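Local atomic coordinates of shikimate dehydrogenase (NADP(+)) (Listeria monocytogenes, PDB entry 3TNL), a protein that probably catalyses the reversible NADPH-linked reduction of 3-dehydroshikimate to shikimate, the fourth step of the pathway to chorismate and the aromatic amino acids. Residues B[218-223]-B[250-255]; B[230-235]-B[244-249]; B[270-275]-B[280-285]. All blocks are in the same frame, centred on the assembly; numbering follows the deposited sequence.

Interaction 1 (B[218-223]-B[250-255]); sequences EQLRKE and ADMLRP
Arg221 reaches from helix 217-226 to Asp251 and Met252 of the 3-10 turn 250-252, a span its length suits. Its CB lies 4.1 Å from Met252 CE. The chain leaves the helix extended and bends at chi3 (-69°), which brings the guanidinium back over the methionine: Met252 CG sits 3.6 Å above one face, offset toward the rim. At the tip, in one of its two modelled conformers, NH1 and NH2 grip a single carboxylate oxygen, Asp251 OD2, NH1 at 2.9 Å from its syn side and NH2 at 3.0 Å from above the carboxylate plane. The two planes stand 77° apart. OD2 also accepts from Ser249 OG, and Glu218 OE1 makes a long salt bridge to Arg221 NE, extending the charged network along the helix.

Beneath this polar layer, Met252 SD touches Leu220 CD2 at 4.2 Å, the unbranched, extended methionine chain running under the guanidinium and crossing Leu220 at about a right angle. A water donates to both Arg221 O and Met252 O, joining the backbones. Leu220 continues inward onto Phe184 of strand 180-185 and Thr158 of strand 156-160, so the loop is packed against a helix that itself covers the parallel sheet.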
# COMPACT_ATOMS: atom_id res chain seq x y z
N GLU B 218 -9.20 44.74 23.68
CA GLU B 218 -8.16 45.72 24.00
C GLU B 218 -6.80 45.05 24.13
O GLU B 218 -5.83 45.60 23.64
CB GLU B 218 -8.56 46.62 25.15
CG GLU B 218 -9.65 47.65 24.72
CD GLU B 218 -9.27 48.55 23.52
OE1 GLU B 218 -8.07 48.89 23.28
OE2 GLU B 218 -10.21 48.94 22.78
N GLN B 219 -6.73 43.85 24.69
CA GLN B 219 -5.45 43.15 24.73
C GLN B 219 -4.99 42.78 23.31
O GLN B 219 -3.82 42.91 22.96
CB GLN B 219 -5.49 41.91 25.59
CG GLN B 219 -4.13 41.35 25.84
CD GLN B 219 -3.35 42.16 26.88
OE1 GLN B 219 -3.88 42.46 27.95
NE2 GLN B 219 -2.12 42.52 26.57
N LEU B 220 -5.94 42.33 22.49
CA LEU B 220 -5.61 42.00 21.10
C LEU B 220 -5.01 43.20 20.32
O LEU B 220 -4.06 43.04 19.57
CB LEU B 220 -6.87 41.46 20.39
CG LEU B 220 -6.69 40.97 18.95
CD1 LEU B 220 -5.73 39.79 18.89
CD2 LEU B 220 -8.01 40.61 18.35
N ARG B 221 -5.54 44.40 20.54
CA ARG B 221 -5.02 45.60 19.89
C ARG B 221 -3.53 45.77 20.25
O ARG B 221 -2.70 46.00 19.39
CB ARG B 221 -5.81 46.82 20.34
CG ARG B 221 -5.44 48.10 19.61
CD ARG B 221 -6.27 49.29 20.07
NE ARG B 221 -7.64 49.11 19.62
CZ ARG B 221 -8.02 49.32 18.36
NH1 ARG B 221 -9.28 49.12 17.99
NH2 ARG B 221 -7.14 49.71 17.47
N LYS B 222 -3.22 45.63 21.54
CA LYS B 222 -1.84 45.79 22.01
C LYS B 222 -0.96 44.74 21.36
O LYS B 222 0.10 45.07 20.78
CB LYS B 222 -1.71 45.69 23.52
CG LYS B 222 -0.25 45.80 24.00
CD LYS B 222 -0.15 45.54 25.52
CE LYS B 222 1.25 45.76 26.04
NZ LYS B 222 2.30 44.72 25.71
N GLU B 223 -1.38 43.48 21.46
CA GLU B 223 -0.55 42.41 20.93
C GLU B 223 -0.25 42.57 19.43
O GLU B 223 0.93 42.48 19.00
CB GLU B 223 -1.12 41.03 21.28
CG GLU B 223 -1.31 40.79 22.78
CD GLU B 223 -0.10 41.12 23.57
OE1 GLU B 223 0.98 40.65 23.22
OE2 GLU B 223 -0.22 41.88 24.57
N ALA B 250 -10.54 46.82 11.79
CA ALA B 250 -9.52 47.02 10.78
C ALA B 250 -8.38 47.89 11.30
O ALA B 250 -7.21 47.70 10.90
CB ALA B 250 -10.12 47.61 9.47
N ASP B 251 -8.70 48.82 12.21
CA ASP B 251 -7.69 49.75 12.74
C ASP B 251 -6.72 49.10 13.73
O ASP B 251 -5.79 49.77 14.24
CB ASP B 251 -8.33 51.01 13.35
CG ASP B 251 -9.11 50.72 14.61
OD1 ASP B 251 -9.79 51.66 15.11
OD2 ASP B 251 -9.07 49.61 15.17
N MET B 252 -6.87 47.80 13.95
CA MET B 252 -5.89 47.03 14.74
C MET B 252 -4.70 46.64 13.83
O MET B 252 -3.63 46.26 14.31
CB MET B 252 -6.47 45.77 15.39
CG MET B 252 -7.45 46.09 16.42
SD MET B 252 -8.10 44.59 17.13
CE MET B 252 -9.14 45.29 18.44
N LEU B 253 -4.88 46.77 12.51
CA LEU B 253 -3.85 46.42 11.54
C LEU B 253 -3.10 47.69 11.11
O LEU B 253 -3.54 48.80 11.38
CB LEU B 253 -4.49 45.72 10.33
CG LEU B 253 -5.46 44.58 10.61
CD1 LEU B 253 -5.91 43.91 9.29
CD2 LEU B 253 -4.83 43.55 11.47
N ARG B 254 -1.95 47.51 10.46
CA ARG B 254 -1.13 48.60 9.94
C ARG B 254 -0.39 48.08 8.74
O ARG B 254 -0.19 46.87 8.62
CB ARG B 254 -0.16 49.15 10.98
CG ARG B 254 0.90 48.11 11.43
CD ARG B 254 1.70 48.59 12.62
NE ARG B 254 2.80 47.67 12.89
CZ ARG B 254 2.68 46.50 13.52
NH1 ARG B 254 1.49 46.07 13.91
NH2 ARG B 254 3.77 45.76 13.68
N PRO B 255 0.09 48.97 7.86
CA PRO B 255 0.69 48.51 6.62
C PRO B 255 1.95 47.65 6.73
O PRO B 255 2.20 46.82 5.87
CB PRO B 255 0.96 49.80 5.86
CG PRO B 255 0.01 50.75 6.37
CD PRO B 255 -0.15 50.42 7.83
O HOH W 1 -3.52 47.03 17.01

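Interaction 2 (B[230-235]-B[244-249]); sequences FTNATG and ETLLPS. With NAD (nicotinamide-adenine-dinucleotide), chain H.
Leu246 and Thr234 meet in a buried, mainly apolar contact between the turn leaving strand 229-232 and the irregular loop 244-249 farther on, where the Rossmann domain receives the adenosine half of NAD. The two side chains reach toward each other tip to tip, Leu246 CD1 lying 3.8 Å from Thr234 OG1. The other branch of the leucine, CD2, touches the adenine at its C2A corner, 3.7 Å from NAD C2A, and CD1 is close to the same atom, so both methyls border the cofactor while CD1 also meets Thr234. Threonine is two-sided: its CB comes within 3.3 Å of NAD O4B on the ribose, while its hydroxyl turns to the protein.

That hydroxyl lies between the backbone N and the carbonyl carbon (chi1 71°), from where it donates to Asn232 OD1 at 2.7 Å, in the carbonyl plane and on a lone pair. Asn232 ND2 in turn gives a bond to Thr234 O, and a second to Asp261 OD2. An asparagine, with both a donor and an acceptor, can thus pin the chain as it leaves the strand and hold Thr234 in place beside the ribose.

Farther from the cofactor, Leu247 CD1 approaches the ring of Phe230 obliquely, 4.1 Å from CE2. The loop is shaped here by an ST turn, in which Leu247 N donates to Thr245 OG1 with an almost straight bond of 172°.

Strand 229-232 runs between strands 156-160 and 258-261 in the parallel sheet. On the face where the loop lies, Phe230 packs against Leu220 and Ile224 of helix 217-226 and against Leu271 of helix 270-277, and the loop 244-249 passes over the seam between these two helices.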
# COMPACT_ATOMS: atom_id res chain seq x y z
N PHE B 230 0.44 38.59 12.49
CA PHE B 230 -0.82 38.20 13.09
C PHE B 230 -1.32 37.04 12.24
O PHE B 230 -1.49 37.17 11.04
CB PHE B 230 -1.83 39.36 13.07
CG PHE B 230 -3.20 39.00 13.56
CD1 PHE B 230 -3.37 38.48 14.82
CD2 PHE B 230 -4.33 39.20 12.77
CE1 PHE B 230 -4.61 38.16 15.29
CE2 PHE B 230 -5.60 38.86 13.27
CZ PHE B 230 -5.72 38.32 14.52
N THR B 231 -1.56 35.92 12.88
CA THR B 231 -1.94 34.69 12.19
C THR B 231 -3.23 34.09 12.67
O THR B 231 -3.48 34.00 13.86
CB THR B 231 -0.82 33.61 12.49
OG1 THR B 231 0.44 34.10 12.01
CG2 THR B 231 -1.15 32.24 11.86
N ASN B 232 -4.08 33.69 11.74
CA ASN B 232 -5.25 32.93 12.05
C ASN B 232 -4.92 31.44 11.89
O ASN B 232 -4.55 30.99 10.81
CB ASN B 232 -6.43 33.20 11.12
CG ASN B 232 -7.59 32.26 11.42
OD1 ASN B 232 -8.12 32.26 12.55
ND2 ASN B 232 -7.94 31.38 10.47
N ALA B 233 -5.10 30.69 12.96
CA ALA B 233 -4.93 29.24 12.95
C ALA B 233 -6.18 28.57 13.52
O ALA B 233 -6.11 27.65 14.34
CB ALA B 233 -3.63 28.79 13.65
N THR B 234 -7.34 29.10 13.15
CA THR B 234 -8.63 28.52 13.50
C THR B 234 -9.36 28.19 12.21
O THR B 234 -8.90 28.57 11.12
CB THR B 234 -9.56 29.49 14.27
OG1 THR B 234 -10.02 30.52 13.38
CG2 THR B 234 -8.88 30.11 15.52
N GLY B 235 -10.48 27.49 12.33
CA GLY B 235 -11.32 27.22 11.18
C GLY B 235 -12.12 28.43 10.67
O GLY B 235 -12.78 28.35 9.63
N GLU B 244 -16.58 34.87 7.52
CA GLU B 244 -16.46 35.30 8.90
C GLU B 244 -15.01 35.57 9.27
O GLU B 244 -14.08 35.03 8.65
CB GLU B 244 -17.00 34.24 9.89
CG GLU B 244 -18.47 33.82 9.69
CD GLU B 244 -18.97 32.84 10.74
OE1 GLU B 244 -19.64 31.83 10.35
OE2 GLU B 244 -18.71 33.10 11.93
N THR B 245 -14.82 36.45 10.25
CA THR B 245 -13.51 36.76 10.78
C THR B 245 -13.55 36.92 12.31
O THR B 245 -14.59 37.25 12.86
CB THR B 245 -12.91 38.02 10.10
OG1 THR B 245 -11.58 38.21 10.57
CG2 THR B 245 -13.75 39.28 10.37
N LEU B 246 -12.42 36.63 12.95
CA LEU B 246 -12.22 36.91 14.38
C LEU B 246 -11.58 38.30 14.62
O LEU B 246 -11.45 38.70 15.75
CB LEU B 246 -11.37 35.85 15.02
CG LEU B 246 -12.00 34.44 15.06
CD1 LEU B 246 -10.99 33.42 15.60
CD2 LEU B 246 -13.35 34.42 15.84
N LEU B 247 -11.23 39.05 13.58
CA LEU B 247 -10.60 40.37 13.77
C LEU B 247 -11.68 41.38 14.16
O LEU B 247 -12.63 41.56 13.39
CB LEU B 247 -9.93 40.85 12.50
CG LEU B 247 -9.25 42.22 12.57
CD1 LEU B 247 -8.03 42.15 13.49
CD2 LEU B 247 -8.90 42.68 11.15
N PRO B 248 -11.53 42.06 15.32
CA PRO B 248 -12.58 42.98 15.72
C PRO B 248 -12.67 44.28 14.92
O PRO B 248 -13.75 44.78 14.67
CB PRO B 248 -12.25 43.28 17.20
CG PRO B 248 -11.48 42.13 17.65
CD PRO B 248 -10.66 41.72 16.47
N SER B 249 -11.51 44.83 14.55
CA SER B 249 -11.44 46.13 13.93
C SER B 249 -10.27 46.24 12.97
O SER B 249 -9.13 45.84 13.28
CB SER B 249 -11.31 47.17 15.05
OG SER B 249 -11.41 48.48 14.55
PA NAD H . -8.76 21.98 15.45
O1A NAD H . -10.16 21.37 15.39
O2A NAD H . -7.64 21.14 16.04
O5B NAD H . -8.85 23.42 16.18
C5B NAD H . -9.88 24.38 15.92
C4B NAD H . -9.45 25.75 16.47
O4B NAD H . -10.37 26.75 16.00
C3B NAD H . -9.57 25.83 17.98
O3B NAD H . -8.57 26.77 18.45
C2B NAD H . -10.94 26.41 18.23
O2B NAD H . -11.04 27.13 19.45
C1B NAD H . -11.07 27.36 17.06
N9A NAD H . -12.43 27.70 16.61
C8A NAD H . -13.24 26.88 15.89
N7A NAD H . -14.38 27.53 15.60
C5A NAD H . -14.33 28.79 16.10
C6A NAD H . -15.14 29.90 16.14
N6A NAD H . -16.33 29.90 15.53
N1A NAD H . -14.71 31.04 16.74
C2A NAD H . -13.50 31.08 17.35
N3A NAD H . -12.65 30.03 17.37
C4A NAD H . -13.02 28.88 16.76
O3 NAD H . -8.43 22.41 13.95
PN NAD H . -6.99 22.42 13.23
O1N NAD H . -6.62 21.06 12.70
O2N NAD H . -5.99 23.20 14.08
O5D NAD H . -7.27 23.26 11.88
C5D NAD H . -7.63 24.63 12.00
C4D NAD H . -7.54 25.18 10.59
O4D NAD H . -6.21 24.95 10.08
C3D NAD H . -8.48 24.45 9.64
O3D NAD H . -9.18 25.43 8.86
C2D NAD H . -7.57 23.61 8.77
O2D NAD H . -8.13 23.34 7.46
C1D NAD H . -6.30 24.45 8.74
N1N NAD H . -5.05 23.75 8.46
C2N NAD H . -4.29 24.13 7.41
C3N NAD H . -3.09 23.49 7.13
C7N NAD H . -2.23 23.89 5.98
O7N NAD H . -1.42 23.04 5.59
N7N NAD H . -2.34 25.12 5.44
C4N NAD H . -2.67 22.43 7.96
C5N NAD H . -3.47 22.06 9.03
C6N NAD H . -4.67 22.73 9.27

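Interaction 3 (B[270-275]-B[280-285]); sequences RLLEIA and CQTLNG. With NAD (nicotinamide-adenine-dinucleotide), chain H.
Apolar packing carries most of the contact between helix 270-275 and strand 281-283, centred on Leu272, Ala275 and Thr282. The leucine fork is divided: CD1 lies 3.8 Å from Asn284 CB, whereas CD2 faces Thr282 CB at 4.1 Å. One turn on, Ala275 is small enough to let the strand come close, its CB meeting Thr282 CG2 at 3.5 Å and Cys280 CB at 4.0 Å. Branched Thr282 can serve both helix residues, its CB against Leu272 CD2 and its methyl on Ala275, where CG2 is directed by standing anti to its own carbonyl carbon.

One hydrogen bond joins the backbones: Cys280 N donates to Ala275 O (3.0 Å, 150°), tying the last turn of helix 270-277 to the residue just before strand 281-283, across a short connection. The polar end of Asn284 is bonded outside the contact: ND2 donates to Thr267 O and OD1 accepts from Leu286 N.

Cofactor binding enters at Gly285, the N-cap of the next helix, whose carbonyl oxygen accepts from NAD N7N at 2.9 Å and so holds the nicotinamide carboxamide. With no side chain, Gly285 lets the carboxamide come this close.

Helix and strand run nearly antiparallel, at 161°, as the second half of the beta-alpha-beta unit 258-261, 270-277, 281-283. Ala275 also rests on Val259 of strand 258-261, the neighbour of this edge strand, and helix 286-301 follows directly.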
# COMPACT_ATOMS: atom_id res chain seq x y z
N ARG B 270 -11.83 36.24 4.69
CA ARG B 270 -12.25 37.61 5.00
C ARG B 270 -11.14 38.34 5.74
O ARG B 270 -10.90 39.53 5.47
CB ARG B 270 -13.59 37.66 5.74
CG ARG B 270 -14.11 39.04 6.08
CD ARG B 270 -14.31 39.91 4.85
NE ARG B 270 -14.71 41.24 5.29
CZ ARG B 270 -14.41 42.38 4.67
NH1 ARG B 270 -14.79 43.53 5.23
NH2 ARG B 270 -13.66 42.40 3.56
N LEU B 271 -10.47 37.68 6.68
CA LEU B 271 -9.32 38.30 7.36
C LEU B 271 -8.30 38.81 6.33
O LEU B 271 -7.82 39.93 6.49
CB LEU B 271 -8.66 37.30 8.30
CG LEU B 271 -7.35 37.73 8.95
CD1 LEU B 271 -7.58 38.94 9.84
CD2 LEU B 271 -6.77 36.57 9.75
N LEU B 272 -7.88 37.97 5.38
CA LEU B 272 -6.89 38.43 4.37
C LEU B 272 -7.41 39.57 3.53
O LEU B 272 -6.64 40.47 3.20
CB LEU B 272 -6.34 37.26 3.54
CG LEU B 272 -5.64 36.16 4.37
CD1 LEU B 272 -5.03 35.10 3.41
CD2 LEU B 272 -4.53 36.74 5.25
N GLU B 273 -8.70 39.58 3.21
CA GLU B 273 -9.26 40.71 2.48
C GLU B 273 -9.09 42.00 3.30
O GLU B 273 -8.69 43.03 2.76
CB GLU B 273 -10.76 40.52 2.18
CG GLU B 273 -11.17 39.43 1.26
CD GLU B 273 -12.68 39.42 1.00
OE1 GLU B 273 -13.38 40.33 1.52
OE2 GLU B 273 -13.14 38.55 0.19
N ILE B 274 -9.46 41.98 4.57
CA ILE B 274 -9.36 43.15 5.42
C ILE B 274 -7.91 43.58 5.51
O ILE B 274 -7.59 44.77 5.43
CB ILE B 274 -9.95 42.90 6.82
CG1 ILE B 274 -11.44 42.62 6.71
CG2 ILE B 274 -9.70 44.12 7.69
CD1 ILE B 274 -12.06 42.00 8.00
N ALA B 275 -7.00 42.61 5.66
CA ALA B 275 -5.58 42.92 5.71
C ALA B 275 -5.12 43.62 4.45
O ALA B 275 -4.41 44.62 4.51
CB ALA B 275 -4.77 41.66 5.94
N CYS B 280 -1.62 45.68 4.48
CA CYS B 280 -0.70 44.72 5.00
C CYS B 280 -0.17 43.72 3.99
O CYS B 280 -0.76 43.54 2.92
CB CYS B 280 -1.44 43.83 6.03
SG CYS B 280 -2.35 44.68 7.34
N GLN B 281 0.97 43.11 4.31
CA GLN B 281 1.46 41.97 3.54
C GLN B 281 0.62 40.80 4.01
O GLN B 281 0.30 40.70 5.19
CB GLN B 281 2.92 41.66 3.89
CG GLN B 281 3.91 42.71 3.49
CD GLN B 281 4.47 42.48 2.14
OE1 GLN B 281 3.78 42.03 1.23
NE2 GLN B 281 5.76 42.79 1.97
N THR B 282 0.30 39.88 3.11
CA THR B 282 -0.54 38.73 3.44
C THR B 282 -0.02 37.43 2.86
O THR B 282 0.68 37.39 1.85
CB THR B 282 -1.99 38.89 2.90
OG1 THR B 282 -1.94 39.11 1.47
CG2 THR B 282 -2.72 40.08 3.57
N LEU B 283 -0.38 36.34 3.52
CA LEU B 283 -0.05 35.04 3.03
C LEU B 283 -1.08 34.03 3.51
O LEU B 283 -1.37 33.94 4.71
CB LEU B 283 1.35 34.65 3.52
CG LEU B 283 1.96 33.45 2.81
CD1 LEU B 283 2.26 33.83 1.35
CD2 LEU B 283 3.22 32.98 3.56
N ASN B 284 -1.63 33.25 2.59
CA ASN B 284 -2.57 32.18 2.93
C ASN B 284 -1.81 30.89 3.27
O ASN B 284 -0.59 30.88 3.32
CB ASN B 284 -3.66 31.96 1.83
CG ASN B 284 -3.13 31.34 0.58
OD1 ASN B 284 -2.06 30.71 0.57
ND2 ASN B 284 -3.88 31.51 -0.53
N GLY B 285 -2.54 29.81 3.51
CA GLY B 285 -1.94 28.56 3.97
C GLY B 285 -1.40 27.61 2.91
O GLY B 285 -0.99 26.51 3.26
PA NAD H . -8.76 21.98 15.45
O1A NAD H . -10.16 21.37 15.39
O2A NAD H . -7.64 21.14 16.04
O5B NAD H . -8.85 23.42 16.18
C5B NAD H . -9.88 24.38 15.92
C4B NAD H . -9.45 25.75 16.47
O4B NAD H . -10.37 26.75 16.00
C3B NAD H . -9.57 25.83 17.98
O3B NAD H . -8.57 26.77 18.45
C2B NAD H . -10.94 26.41 18.23
O2B NAD H . -11.04 27.13 19.45
C1B NAD H . -11.07 27.36 17.06
N9A NAD H . -12.43 27.70 16.61
C8A NAD H . -13.24 26.88 15.89
N7A NAD H . -14.38 27.53 15.60
C5A NAD H . -14.33 28.79 16.10
C6A NAD H . -15.14 29.90 16.14
N6A NAD H . -16.33 29.90 15.53
N1A NAD H . -14.71 31.04 16.74
C2A NAD H . -13.50 31.08 17.35
N3A NAD H . -12.65 30.03 17.37
C4A NAD H . -13.02 28.88 16.76
O3 NAD H . -8.43 22.41 13.95
PN NAD H . -6.99 22.42 13.23
O1N NAD H . -6.62 21.06 12.70
O2N NAD H . -5.99 23.20 14.08
O5D NAD H . -7.27 23.26 11.88
C5D NAD H . -7.63 24.63 12.00
C4D NAD H . -7.54 25.18 10.59
O4D NAD H . -6.21 24.95 10.08
C3D NAD H . -8.48 24.45 9.64
O3D NAD H . -9.18 25.43 8.86
C2D NAD H . -7.57 23.61 8.77
O2D NAD H . -8.13 23.34 7.46
C1D NAD H . -6.30 24.45 8.74
N1N NAD H . -5.05 23.75 8.46
C2N NAD H . -4.29 24.13 7.41
C3N NAD H . -3.09 23.49 7.13
C7N NAD H . -2.23 23.89 5.98
O7N NAD H . -1.42 23.04 5.59
N7N NAD H . -2.34 25.12 5.44
C4N NAD H . -2.67 22.43 7.96
C5N NAD H . -3.47 22.06 9.03
C6N NAD H . -4.67 22.73 9.27

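All three contacts belong to the NAD-binding Rossmann domain and lie on the same side of the chain's centre. Interaction 1, the most peripheral, adds a salt bridge and a bridging water to its packing; interaction 3 has a backbone hydrogen bond, and interaction 2 is joined across its segments by packing. Interaction 2 is the buried one, nested within the loop that interaction 1 closes; the two touch where Leu220 meets Pro248 and Phe230. Interaction 3, partly buried, reaches the same sheet as interaction 2, and Leu271 packs on Asn232 between them. Interaction 2 mainly borders the adenosine of NAD, with Gly235 near the nicotinamide ribose, whereas interaction 3 bonds the carboxamide through a backbone carbonyl.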